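Local coordinates for protein MlnD (PDB 5IL5) that probably dehydrates carrier-bound polyketide intermediates, as the dehydratase domain of a trans-AT synthase that makes the antibiotic macrolactin, at residues A169-C181 and E219-E231. Residues are numbered along the deposited sequence; the frame is centred on the assembly and turned at random.
Sequences AFYQRLAEFGYSC and ESVYQAVIYLAGE
The buried amide of Gln223 ties helix 219-229 to Tyr171 and Tyr179, two tyrosines from different elements. Its extended chain brings OE1 to Tyr171 OH, which donates to it at 2.6 Å, tilted 23° from the carbonyl plane; the amide stands nearly perpendicular to that ring. The other amide arm, NE2, donates to Tyr179 OH at 3.0 Å and also to the carbonyl of Leu185, which fixes the rotation of the group. Tyr179 OH in turn donates to Glu219 OE2 (2.6 Å), met on the anti side of a carboxylate almost coplanar with the ring. Toward the surface, Arg173 NH1 reaches Tyr227 OH at 3.2 Å, within the guanidinium plane.

Helix 215-229 is the central helix of the C-terminal hotdog fold, packed along strands 197-202 and 266-272; the axes of segments 169-176 and 219-229 cross at 66°.

Apolar contacts fill the angle between the helices. Leu174 divides its methyls, CD1 resting on Gln223 CG and CD2 on Ile226 CG2. Ile226 CD1 lies over one face of Tyr179, while Phe170 and Tyr227 are slid apart with little overlap. Phe177, just before the Schellman turn at Gly178, lays one ring face over Gly230 CA, 3.8 Å from the ring centroid.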
# COMPACT_ATOMS: atom_id res chain seq x y z
N ALA A 169 37.57 0.79 -24.30
CA ALA A 169 37.88 2.14 -24.75
C ALA A 169 36.67 3.05 -24.66
O ALA A 169 36.79 4.23 -24.32
CB ALA A 169 38.40 2.09 -26.19
N PHE A 170 35.49 2.53 -24.98
CA PHE A 170 34.28 3.34 -24.92
C PHE A 170 34.09 3.96 -23.54
O PHE A 170 33.81 5.16 -23.41
CB PHE A 170 33.07 2.49 -25.30
CG PHE A 170 31.77 3.21 -25.14
CD1 PHE A 170 31.40 4.18 -26.04
CD2 PHE A 170 30.93 2.93 -24.08
CE1 PHE A 170 30.21 4.86 -25.89
CE2 PHE A 170 29.74 3.60 -23.92
CZ PHE A 170 29.38 4.57 -24.83
N TYR A 171 34.24 3.16 -22.48
CA TYR A 171 33.99 3.67 -21.13
C TYR A 171 35.15 4.49 -20.60
O TYR A 171 34.93 5.41 -19.81
CB TYR A 171 33.67 2.52 -20.18
CG TYR A 171 32.28 1.97 -20.39
CD1 TYR A 171 31.17 2.68 -19.96
CD2 TYR A 171 32.08 0.76 -21.04
CE1 TYR A 171 29.91 2.20 -20.16
CE2 TYR A 171 30.81 0.28 -21.25
CZ TYR A 171 29.73 1.00 -20.81
OH TYR A 171 28.46 0.51 -21.01
N GLN A 172 36.38 4.18 -21.02
CA GLN A 172 37.50 5.07 -20.71
C GLN A 172 37.22 6.48 -21.21
O GLN A 172 37.61 7.46 -20.56
CB GLN A 172 38.79 4.52 -21.33
CG GLN A 172 39.41 3.35 -20.57
CD GLN A 172 40.32 2.49 -21.43
OE1 GLN A 172 40.59 1.34 -21.09
NE2 GLN A 172 40.82 3.05 -22.53
N ARG A 173 36.55 6.62 -22.35
CA ARG A 173 36.26 7.94 -22.90
C ARG A 173 35.16 8.64 -22.11
O ARG A 173 35.26 9.84 -21.84
CB ARG A 173 35.88 7.81 -24.37
CG ARG A 173 37.07 7.45 -25.23
CD ARG A 173 36.66 6.79 -26.52
NE ARG A 173 37.84 6.24 -27.18
CZ ARG A 173 37.93 6.00 -28.48
NH1 ARG A 173 36.91 6.27 -29.28
NH2 ARG A 173 39.06 5.51 -28.99
N LEU A 174 34.11 7.91 -21.74
CA LEU A 174 33.09 8.49 -20.88
C LEU A 174 33.70 8.93 -19.56
O LEU A 174 33.31 9.96 -18.99
CB LEU A 174 31.96 7.49 -20.65
CG LEU A 174 31.07 7.18 -21.86
CD1 LEU A 174 30.00 6.20 -21.45
CD2 LEU A 174 30.43 8.44 -22.43
N ALA A 175 34.65 8.16 -19.04
CA ALA A 175 35.37 8.56 -17.84
C ALA A 175 36.10 9.88 -18.07
O ALA A 175 36.08 10.77 -17.20
CB ALA A 175 36.34 7.46 -17.42
N GLU A 176 36.75 10.03 -19.23
CA GLU A 176 37.43 11.28 -19.54
C GLU A 176 36.46 12.44 -19.73
O GLU A 176 36.88 13.60 -19.64
CB GLU A 176 38.30 11.10 -20.80
CG GLU A 176 39.44 10.12 -20.63
CD GLU A 176 40.12 9.79 -21.94
OE1 GLU A 176 39.63 10.24 -22.99
OE2 GLU A 176 41.16 9.10 -21.93
N PHE A 177 35.19 12.15 -20.01
CA PHE A 177 34.15 13.17 -20.00
C PHE A 177 33.56 13.41 -18.62
O PHE A 177 32.75 14.32 -18.45
CB PHE A 177 33.03 12.79 -20.98
CG PHE A 177 33.47 12.75 -22.43
CD1 PHE A 177 34.42 13.63 -22.91
CD2 PHE A 177 32.92 11.82 -23.30
CE1 PHE A 177 34.82 13.59 -24.23
CE2 PHE A 177 33.31 11.78 -24.62
CZ PHE A 177 34.26 12.67 -25.09
N GLY A 178 33.95 12.61 -17.63
CA GLY A 178 33.48 12.77 -16.27
C GLY A 178 32.35 11.86 -15.86
O GLY A 178 31.61 12.21 -14.94
N TYR A 179 32.20 10.70 -16.50
CA TYR A 179 31.16 9.74 -16.17
C TYR A 179 31.78 8.38 -15.96
O TYR A 179 32.53 7.90 -16.81
CB TYR A 179 30.10 9.66 -17.27
CG TYR A 179 29.14 8.50 -17.14
CD1 TYR A 179 29.45 7.24 -17.65
CD2 TYR A 179 27.90 8.66 -16.53
CE1 TYR A 179 28.57 6.19 -17.53
CE2 TYR A 179 27.02 7.61 -16.41
CZ TYR A 179 27.36 6.37 -16.92
OH TYR A 179 26.48 5.32 -16.81
N SER A 180 31.47 7.75 -14.83
CA SER A 180 31.82 6.36 -14.60
C SER A 180 30.64 5.69 -13.93
O SER A 180 29.72 6.34 -13.43
CB SER A 180 33.09 6.20 -13.76
OG SER A 180 32.93 6.75 -12.47
N CYS A 181 30.67 4.36 -13.90
CA CYS A 181 29.53 3.60 -13.44
C CYS A 181 29.99 2.22 -13.00
O CYS A 181 31.07 1.75 -13.36
CB CYS A 181 28.46 3.49 -14.53
SG CYS A 181 28.96 2.53 -15.98
N GLU A 219 20.49 2.82 -19.06
CA GLU A 219 21.73 3.57 -18.83
C GLU A 219 22.60 3.61 -20.08
O GLU A 219 23.34 4.57 -20.28
CB GLU A 219 22.50 2.96 -17.66
CG GLU A 219 23.64 3.84 -17.17
CD GLU A 219 23.18 5.19 -16.68
OE1 GLU A 219 22.00 5.33 -16.28
OE2 GLU A 219 24.00 6.13 -16.70
N SER A 220 22.54 2.57 -20.92
CA SER A 220 23.17 2.66 -22.23
C SER A 220 22.61 3.84 -23.01
O SER A 220 23.35 4.52 -23.73
CB SER A 220 22.95 1.36 -23.01
OG SER A 220 23.69 0.30 -22.44
N VAL A 221 21.31 4.09 -22.89
CA VAL A 221 20.69 5.24 -23.53
C VAL A 221 21.39 6.52 -23.09
O VAL A 221 21.78 7.35 -23.91
CB VAL A 221 19.18 5.27 -23.22
CG1 VAL A 221 18.57 6.65 -23.53
CG2 VAL A 221 18.48 4.14 -23.98
N TYR A 222 21.55 6.69 -21.78
CA TYR A 222 22.21 7.88 -21.26
C TYR A 222 23.67 7.92 -21.70
O TYR A 222 24.18 8.97 -22.08
CB TYR A 222 22.08 7.92 -19.74
CG TYR A 222 22.54 9.22 -19.12
CD1 TYR A 222 21.89 10.41 -19.42
CD2 TYR A 222 23.57 9.26 -18.20
CE1 TYR A 222 22.28 11.60 -18.86
CE2 TYR A 222 23.97 10.45 -17.62
CZ TYR A 222 23.32 11.62 -17.96
OH TYR A 222 23.72 12.79 -17.37
N GLN A 223 24.35 6.77 -21.67
CA GLN A 223 25.75 6.72 -22.07
C GLN A 223 25.94 7.17 -23.52
O GLN A 223 26.87 7.92 -23.83
CB GLN A 223 26.31 5.31 -21.85
CG GLN A 223 26.61 4.99 -20.40
CD GLN A 223 26.79 3.50 -20.14
OE1 GLN A 223 27.06 2.74 -21.05
NE2 GLN A 223 26.62 3.10 -18.89
N ALA A 224 25.07 6.70 -24.42
CA ALA A 224 25.14 7.13 -25.81
C ALA A 224 25.07 8.64 -25.94
O ALA A 224 25.81 9.25 -26.72
CB ALA A 224 24.01 6.47 -26.61
N VAL A 225 24.18 9.28 -25.18
CA VAL A 225 24.04 10.73 -25.22
C VAL A 225 25.30 11.41 -24.72
O VAL A 225 25.78 12.38 -25.32
CB VAL A 225 22.80 11.15 -24.41
CG1 VAL A 225 22.64 12.67 -24.42
CG2 VAL A 225 21.55 10.48 -24.98
N ILE A 226 25.87 10.92 -23.62
CA ILE A 226 27.08 11.52 -23.08
C ILE A 226 28.21 11.43 -24.09
O ILE A 226 29.07 12.31 -24.17
CB ILE A 226 27.49 10.83 -21.77
CG1 ILE A 226 26.41 10.92 -20.70
CG2 ILE A 226 28.78 11.43 -21.22
CD1 ILE A 226 26.62 9.88 -19.65
N TYR A 227 28.21 10.37 -24.89
CA TYR A 227 29.27 10.18 -25.87
C TYR A 227 29.16 11.19 -27.00
O TYR A 227 30.16 11.78 -27.42
CB TYR A 227 29.23 8.74 -26.40
CG TYR A 227 30.46 8.37 -27.17
CD1 TYR A 227 31.56 7.82 -26.53
CD2 TYR A 227 30.54 8.60 -28.54
CE1 TYR A 227 32.70 7.50 -27.23
CE2 TYR A 227 31.67 8.27 -29.25
CZ TYR A 227 32.75 7.73 -28.59
OH TYR A 227 33.88 7.40 -29.30
N LEU A 228 27.95 11.40 -27.51
CA LEU A 228 27.73 12.43 -28.51
C LEU A 228 27.93 13.82 -27.93
O LEU A 228 28.59 14.66 -28.54
CB LEU A 228 26.32 12.33 -29.09
CG LEU A 228 26.02 11.19 -30.05
CD1 LEU A 228 24.65 11.45 -30.66
CD2 LEU A 228 27.09 10.98 -31.12
N ALA A 229 27.39 14.07 -26.74
CA ALA A 229 27.46 15.41 -26.16
C ALA A 229 28.86 15.74 -25.68
O ALA A 229 29.34 16.87 -25.86
CB ALA A 229 26.45 15.50 -25.01
N GLY A 230 29.55 14.78 -25.08
CA GLY A 230 30.92 15.01 -24.63
C GLY A 230 31.00 16.09 -23.57
O GLY A 230 30.29 16.03 -22.55
N GLU A 231 31.87 17.08 -23.78
CA GLU A 231 31.95 18.19 -22.82
C GLU A 231 30.61 18.89 -22.70
O GLU A 231 30.28 19.41 -21.63
CB GLU A 231 33.05 19.19 -23.19
CG GLU A 231 34.42 18.55 -23.41
CD GLU A 231 35.54 19.57 -23.51
OE1 GLU A 231 36.09 19.74 -24.62
OE2 GLU A 231 35.87 20.19 -22.47